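Local coordinates for rhamnosidase B (Bacillus sp., PDB 2OKX), which hydrolyses alpha-L-rhamnosides as a member of glycoside hydrolase family 78, probably with inversion at the anomeric carbon, at residues A[554-559]-A[836-841]; A[581-586]-A[861-866]. All blocks are in the same frame, centred on the assembly; numbering follows the deposited sequence. Where two conformers were deposited one is given.

Contact 1. Residues A[554-559]-A[836-841]; sequences RHTTRL and ATTCWE
Thr556, on the last turns of helix 544-559, presses its hydroxyl against the backbone of Thr838 and Cys839 and so fixes a loop without regular structure to the helix. Cys839 N donates to Thr556 OG1 at 2.7 Å, with an N-H...O angle of 158°, the single hydrogen bond between the two segments. A chi1 of -56° keeps OG1 beside the backbone N of Thr556, where it also bonds to Ile552 O, one turn earlier. The same oxygen therefore links the helix to the loop, and it lies snugly over the loop backbone, 3.1 Å from Thr838 CA. Cys839 SG reaches to 3.6 Å of Thr556 OG1 as a packing neighbour.

Thr838 gives its methyl to the helix and its hydroxyl to the loop: CG2 lies 3.6 Å from His555 CD2, approaching the ring obliquely, and touches Leu559 CD1 more loosely, while OG1 bonds to His860 O. His555 offers the loop its CD2 edge, with Thr837 O close to the ring plane at 3.5 Å from CD2. Leu559 CG sits over one ring face, toward the rim. His555 NE2 bonds to Glu446 O, and in one of the two conformers of Arg558, NH2 donates to His555 ND1 at 3.0 Å, nearly within both group planes. The NE2 bond, helped by Arg558 when it takes this conformer, would limit rotation of the ring, leaving the CD2 edge turned to Thr837 O.

The contact lies in the six-hairpin, alpha-barrel domain. Its chemistry implies a loop pinned at one buried backbone N-H by a hydroxyl already anchored in its own helix, with the neighbouring methyl and imidazole surfaces packed around that point.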
loop_
_atom_site.group_PDB
_atom_site.type_symbol
_atom_site.label_atom_id
_atom_site.label_comp_id
_atom_site.label_asym_id
_atom_site.label_seq_id
_atom_site.Cartn_x
_atom_site.Cartn_y
_atom_site.Cartn_z
ATOM N N ARG A 554 -9.741 0.984 -14.606
ATOM C CA ARG A 554 -8.984 -0.189 -15.032
ATOM C C ARG A 554 -7.515 -0.020 -14.624
ATOM O O ARG A 554 -6.889 -0.948 -14.108
ATOM C CB ARG A 554 -9.089 -0.344 -16.555
ATOM C CG ARG A 554 -8.659 -1.697 -17.121
ATOM C CD ARG A 554 -7.375 -1.614 -17.942
ATOM N NE ARG A 554 -7.404 -0.605 -19.008
ATOM C CZ ARG A 554 -7.832 -0.797 -20.255
ATOM N NH1 ARG A 554 -7.797 0.209 -21.120
ATOM N NH2 ARG A 554 -8.287 -1.979 -20.653
ATOM N N HIS A 555 -6.963 1.165 -14.858
ATOM C CA HIS A 555 -5.565 1.406 -14.513
ATOM C C HIS A 555 -5.332 1.309 -13.003
ATOM O O HIS A 555 -4.332 0.750 -12.557
ATOM C CB HIS A 555 -5.112 2.775 -15.023
ATOM C CG HIS A 555 -3.633 2.978 -14.940
ATOM N ND1 HIS A 555 -2.733 2.108 -15.519
ATOM C CD2 HIS A 555 -2.893 3.934 -14.329
ATOM C CE1 HIS A 555 -1.503 2.519 -15.266
ATOM N NE2 HIS A 555 -1.573 3.625 -14.547
ATOM N N THR A 556 -6.260 1.847 -12.221
ATOM C CA THR A 556 -6.140 1.808 -10.765
ATOM C C THR A 556 -6.087 0.356 -10.280
ATOM O O THR A 556 -5.284 -0.003 -9.420
ATOM C CB THR A 556 -7.343 2.488 -10.086
ATOM O OG1 THR A 556 -7.472 3.828 -10.573
ATOM C CG2 THR A 556 -7.155 2.514 -8.566
ATOM N N THR A 557 -6.961 -0.470 -10.841
ATOM C CA THR A 557 -7.038 -1.878 -10.468
ATOM C C THR A 557 -5.737 -2.595 -10.796
ATOM O O THR A 557 -5.232 -3.371 -9.993
ATOM C CB THR A 557 -8.217 -2.552 -11.190
ATOM O OG1 THR A 557 -9.418 -1.838 -10.873
ATOM C CG2 THR A 557 -8.365 -4.015 -10.746
ATOM N N ARG A 558 -5.196 -2.323 -11.977
ATOM C CA ARG A 558 -3.937 -2.921 -12.407
ATOM C C ARG A 558 -2.825 -2.622 -11.399
ATOM O O ARG A 558 -2.124 -3.528 -10.947
ATOM C CB ARG A 558 -3.569 -2.376 -13.790
ATOM C CG ARG A 558 -2.283 -2.903 -14.404
ATOM C CD ARG A 558 -2.319 -2.660 -15.910
ATOM N NE ARG A 558 -2.805 -1.316 -16.225
ATOM C CZ ARG A 558 -3.431 -0.991 -17.353
ATOM N NH1 ARG A 558 -3.652 -1.915 -18.279
ATOM N NH2 ARG A 558 -3.847 0.254 -17.552
ATOM N N LEU A 559 -2.673 -1.350 -11.041
ATOM C CA LEU A 559 -1.618 -0.945 -10.114
ATOM C C LEU A 559 -1.809 -1.434 -8.684
ATOM O O LEU A 559 -0.860 -1.447 -7.895
ATOM C CB LEU A 559 -1.468 0.580 -10.115
ATOM C CG LEU A 559 -1.111 1.258 -11.438
ATOM C CD1 LEU A 559 -0.856 2.730 -11.158
ATOM C CD2 LEU A 559 0.127 0.613 -12.069
ATOM N N ALA A 836 -6.564 13.242 -13.107
ATOM C CA ALA A 836 -6.326 11.967 -12.443
ATOM C C ALA A 836 -6.161 10.864 -13.494
ATOM O O ALA A 836 -6.809 10.887 -14.541
ATOM C CB ALA A 836 -7.495 11.630 -11.512
ATOM N N THR A 837 -5.282 9.908 -13.224
ATOM C CA THR A 837 -5.084 8.799 -14.148
ATOM C C THR A 837 -5.449 7.517 -13.411
ATOM O O THR A 837 -5.344 6.419 -13.956
ATOM C CB THR A 837 -3.622 8.732 -14.660
ATOM O OG1 THR A 837 -2.715 8.787 -13.552
ATOM C CG2 THR A 837 -3.339 9.897 -15.610
ATOM N N THR A 838 -5.879 7.690 -12.162
ATOM C CA THR A 838 -6.300 6.601 -11.286
ATOM C C THR A 838 -7.395 7.145 -10.367
ATOM O O THR A 838 -7.586 8.358 -10.275
ATOM C CB THR A 838 -5.120 6.064 -10.424
ATOM O OG1 THR A 838 -4.493 7.149 -9.730
ATOM C CG2 THR A 838 -4.088 5.374 -11.302
ATOM N N CYS A 839 -8.109 6.252 -9.685
ATOM C CA CYS A 839 -9.196 6.649 -8.796
ATOM C C CYS A 839 -8.749 7.006 -7.384
ATOM O O CYS A 839 -8.035 6.240 -6.727
ATOM C CB CYS A 839 -10.240 5.535 -8.730
ATOM S SG CYS A 839 -10.859 5.086 -10.362
ATOM N N TRP A 840 -9.209 8.164 -6.923
ATOM C CA TRP A 840 -8.869 8.678 -5.602
ATOM C C TRP A 840 -9.372 7.825 -4.455
ATOM O O TRP A 840 -10.435 7.214 -4.534
ATOM C CB TRP A 840 -9.426 10.091 -5.411
ATOM C CG TRP A 840 -8.901 11.108 -6.367
ATOM C CD1 TRP A 840 -7.852 10.970 -7.234
ATOM C CD2 TRP A 840 -9.397 12.437 -6.544
ATOM N NE1 TRP A 840 -7.668 12.136 -7.943
ATOM C CE2 TRP A 840 -8.603 13.051 -7.537
ATOM C CE3 TRP A 840 -10.438 13.170 -5.959
ATOM C CZ2 TRP A 840 -8.820 14.367 -7.961
ATOM C CZ3 TRP A 840 -10.654 14.477 -6.381
ATOM C CH2 TRP A 840 -9.845 15.061 -7.374
ATOM N N GLU A 841 -8.604 7.823 -3.373
ATOM C CA GLU A 841 -8.952 7.081 -2.174
ATOM C C GLU A 841 -10.219 7.672 -1.554
ATOM O O GLU A 841 -11.100 6.945 -1.100
ATOM C CB GLU A 841 -7.801 7.178 -1.171
ATOM C CG GLU A 841 -8.039 6.495 0.161
ATOM C CD GLU A 841 -6.909 6.766 1.149
ATOM O OE1 GLU A 841 -6.858 6.095 2.200
ATOM O OE2 GLU A 841 -6.072 7.656 0.874
#

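Contact 2. Residues A[581-586]-A[861-866]; sequences RNEALV and CHAWSA
Glu583 lays its side chain over the methyl of Ala863, with CG 3.5 Å and OE2 3.0 Å from Ala863 CB. The carboxylate is carried there by its chain rather than by the direction of its first bond: CG stands beside the backbone N of Glu583, and chi2 of 175° extends the side chain past the methyl. Glu583 CG also comes to 3.9 Å from Trp864 N, so the aliphatic part of the glutamate bridges the start of the 3-10 turn 863-865. The approach of OE2 to the methyl is tight, but it is packing and not a bond.

One helical turn on, Val586 makes a second packing point, one methyl on a carbonyl oxygen and the other facing a methyl. Its CG2 meets Ala866 O at 3.5 Å and its CG1 faces Ala866 CB at 4.1 Å, the two branches spreading over the end of the turn. At a third point, off to one side, Asn582 directs its amide toward Trp864 O, with ND2 3.6 Å away, too long to be counted as a hydrogen bond. The other end of that amide is held from its own helix: Arg581 NH2 donates to Asn582 OD1 at 3.1 Å, 20° out of the carbonyl plane. Arg581 in turn forms salt bridges with Glu639 and Glu809.

The indole of Trp864 is turned from helix 577-590, stacks with Phe802 and bonds through NE1 to Glu841 O; a bound glycerol lies nearby. Helix 577-590 thus backs the turn from which this tryptophan projects inside the alpha barrel. The small methyls of Ala863 and Ala866 face the helix, where Glu583 CA and Trp864 CA are 5.5 Å apart, and the seam depends on close packing, with Asn582 OD1 held by Arg581 of the same helix.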
loop_
_atom_site.group_PDB
_atom_site.type_symbol
_atom_site.label_atom_id
_atom_site.label_comp_id
_atom_site.label_asym_id
_atom_site.label_seq_id
_atom_site.Cartn_x
_atom_site.Cartn_y
_atom_site.Cartn_z
ATOM N N ARG A 581 -12.532 -6.842 -1.635
ATOM C CA ARG A 581 -13.839 -7.310 -2.096
ATOM C C ARG A 581 -14.238 -6.561 -3.366
ATOM O O ARG A 581 -14.609 -7.177 -4.368
ATOM C CB ARG A 581 -14.903 -7.116 -1.013
ATOM C CG ARG A 581 -16.295 -7.619 -1.409
ATOM C CD ARG A 581 -17.148 -6.521 -2.038
ATOM N NE ARG A 581 -18.412 -7.041 -2.560
ATOM C CZ ARG A 581 -19.438 -6.282 -2.941
ATOM N NH1 ARG A 581 -20.550 -6.843 -3.402
ATOM N NH2 ARG A 581 -19.360 -4.962 -2.854
ATOM N N ASN A 582 -14.150 -5.235 -3.330
ATOM C CA ASN A 582 -14.500 -4.433 -4.496
ATOM C C ASN A 582 -13.475 -4.630 -5.605
ATOM O O ASN A 582 -13.829 -4.752 -6.776
ATOM C CB ASN A 582 -14.574 -2.948 -4.130
ATOM C CG ASN A 582 -15.782 -2.614 -3.271
ATOM O OD1 ASN A 582 -16.599 -3.478 -2.950
ATOM N ND2 ASN A 582 -15.899 -1.346 -2.898
ATOM N N GLU A 583 -12.200 -4.663 -5.231
ATOM C CA GLU A 583 -11.140 -4.838 -6.210
ATOM C C GLU A 583 -11.291 -6.149 -6.978
ATOM O O GLU A 583 -11.015 -6.200 -8.171
ATOM C CB GLU A 583 -9.772 -4.773 -5.524
ATOM C CG GLU A 583 -9.501 -3.438 -4.838
ATOM C CD GLU A 583 -8.191 -3.433 -4.062
ATOM O OE1 GLU A 583 -8.011 -4.315 -3.200
ATOM O OE2 GLU A 583 -7.348 -2.543 -4.308
ATOM N N ALA A 584 -11.745 -7.201 -6.303
ATOM C CA ALA A 584 -11.917 -8.491 -6.966
ATOM C C ALA A 584 -13.002 -8.401 -8.035
ATOM O O ALA A 584 -12.825 -8.887 -9.149
ATOM C CB ALA A 584 -12.276 -9.582 -5.938
ATOM N N LEU A 585 -14.130 -7.792 -7.689
ATOM C CA LEU A 585 -15.232 -7.654 -8.639
ATOM C C LEU A 585 -14.838 -6.839 -9.867
ATOM O O LEU A 585 -15.182 -7.200 -10.995
ATOM C CB LEU A 585 -16.441 -7.006 -7.965
ATOM C CG LEU A 585 -17.130 -7.840 -6.879
ATOM C CD1 LEU A 585 -18.209 -7.007 -6.214
ATOM C CD2 LEU A 585 -17.722 -9.101 -7.490
ATOM N N VAL A 586 -14.138 -5.727 -9.658
ATOM C CA VAL A 586 -13.711 -4.915 -10.792
ATOM C C VAL A 586 -12.782 -5.761 -11.654
ATOM O O VAL A 586 -12.891 -5.779 -12.881
ATOM C CB VAL A 586 -12.970 -3.654 -10.332
ATOM C CG1 VAL A 586 -12.485 -2.864 -11.536
ATOM C CG2 VAL A 586 -13.900 -2.802 -9.482
ATOM N N CYS A 861 -4.567 6.779 -5.824
ATOM C CA CYS A 861 -4.762 5.512 -6.524
ATOM C C CYS A 861 -5.176 4.408 -5.549
ATOM O O CYS A 861 -4.325 3.742 -4.967
ATOM C CB CYS A 861 -3.459 5.121 -7.244
ATOM S SG CYS A 861 -3.539 3.608 -8.253
ATOM N N HIS A 862 -6.485 4.232 -5.376
ATOM C CA HIS A 862 -7.045 3.216 -4.479
ATOM C C HIS A 862 -8.061 2.416 -5.284
ATOM O O HIS A 862 -9.131 2.927 -5.614
ATOM C CB HIS A 862 -7.756 3.877 -3.288
ATOM C CG HIS A 862 -6.985 3.814 -2.006
ATOM N ND1 HIS A 862 -7.452 3.162 -0.884
ATOM C CD2 HIS A 862 -5.783 4.334 -1.663
ATOM C CE1 HIS A 862 -6.573 3.283 0.094
ATOM N NE2 HIS A 862 -5.551 3.991 -0.353
ATOM N N ALA A 863 -7.732 1.167 -5.598
ATOM C CA ALA A 863 -8.632 0.341 -6.395
ATOM C C ALA A 863 -9.974 0.080 -5.724
ATOM O O ALA A 863 -10.908 -0.377 -6.377
ATOM C CB ALA A 863 -7.957 -0.987 -6.765
ATOM N N TRP A 864 -10.089 0.361 -4.430
ATOM C CA TRP A 864 -11.373 0.137 -3.780
ATOM C C TRP A 864 -12.361 1.193 -4.291
ATOM O O TRP A 864 -13.568 1.112 -4.045
ATOM C CB TRP A 864 -11.221 0.162 -2.242
ATOM C CG TRP A 864 -11.145 1.509 -1.558
ATOM C CD1 TRP A 864 -10.948 2.734 -2.135
ATOM C CD2 TRP A 864 -11.268 1.747 -0.148
ATOM N NE1 TRP A 864 -10.945 3.721 -1.170
ATOM C CE2 TRP A 864 -11.139 3.141 0.057
ATOM C CE3 TRP A 864 -11.475 0.915 0.963
ATOM C CZ2 TRP A 864 -11.211 3.723 1.331
ATOM C CZ3 TRP A 864 -11.549 1.493 2.230
ATOM C CH2 TRP A 864 -11.417 2.887 2.401
ATOM N N SER A 865 -11.829 2.151 -5.051
ATOM C CA SER A 865 -12.606 3.246 -5.634
ATOM C C SER A 865 -12.873 3.057 -7.135
ATOM O O SER A 865 -13.409 3.959 -7.780
ATOM C CB SER A 865 -11.855 4.573 -5.465
ATOM O OG SER A 865 -11.691 4.930 -4.104
ATOM N N ALA A 866 -12.510 1.901 -7.689
ATOM C CA ALA A 866 -12.684 1.664 -9.129
ATOM C C ALA A 866 -14.061 1.162 -9.578
ATOM O O ALA A 866 -14.177 0.499 -10.613
ATOM C CB ALA A 866 -11.596 0.701 -9.626
#

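Passing from the N terminus, the chain runs through helix 544-559 and then helix 577-590, which follow each other, and returns roughly 250 residues after the second helix in the long loop between helices 817-833 and 868-876. Contact 1 closes the first large loop, when 836-841 meets 554-559; contact 2 closes the second, when 861-866 meets 581-586. Their segments alternate, so the two closures cross rather than nest. The centres lie about 9 Å apart and the two contacts touch: Cys839 O accepts a hydrogen bond from His862 N, Trp840 O one from Ser865 OG, and Thr557 packs on Val586. Together they tie two early helices of the barrel domain to one late loop.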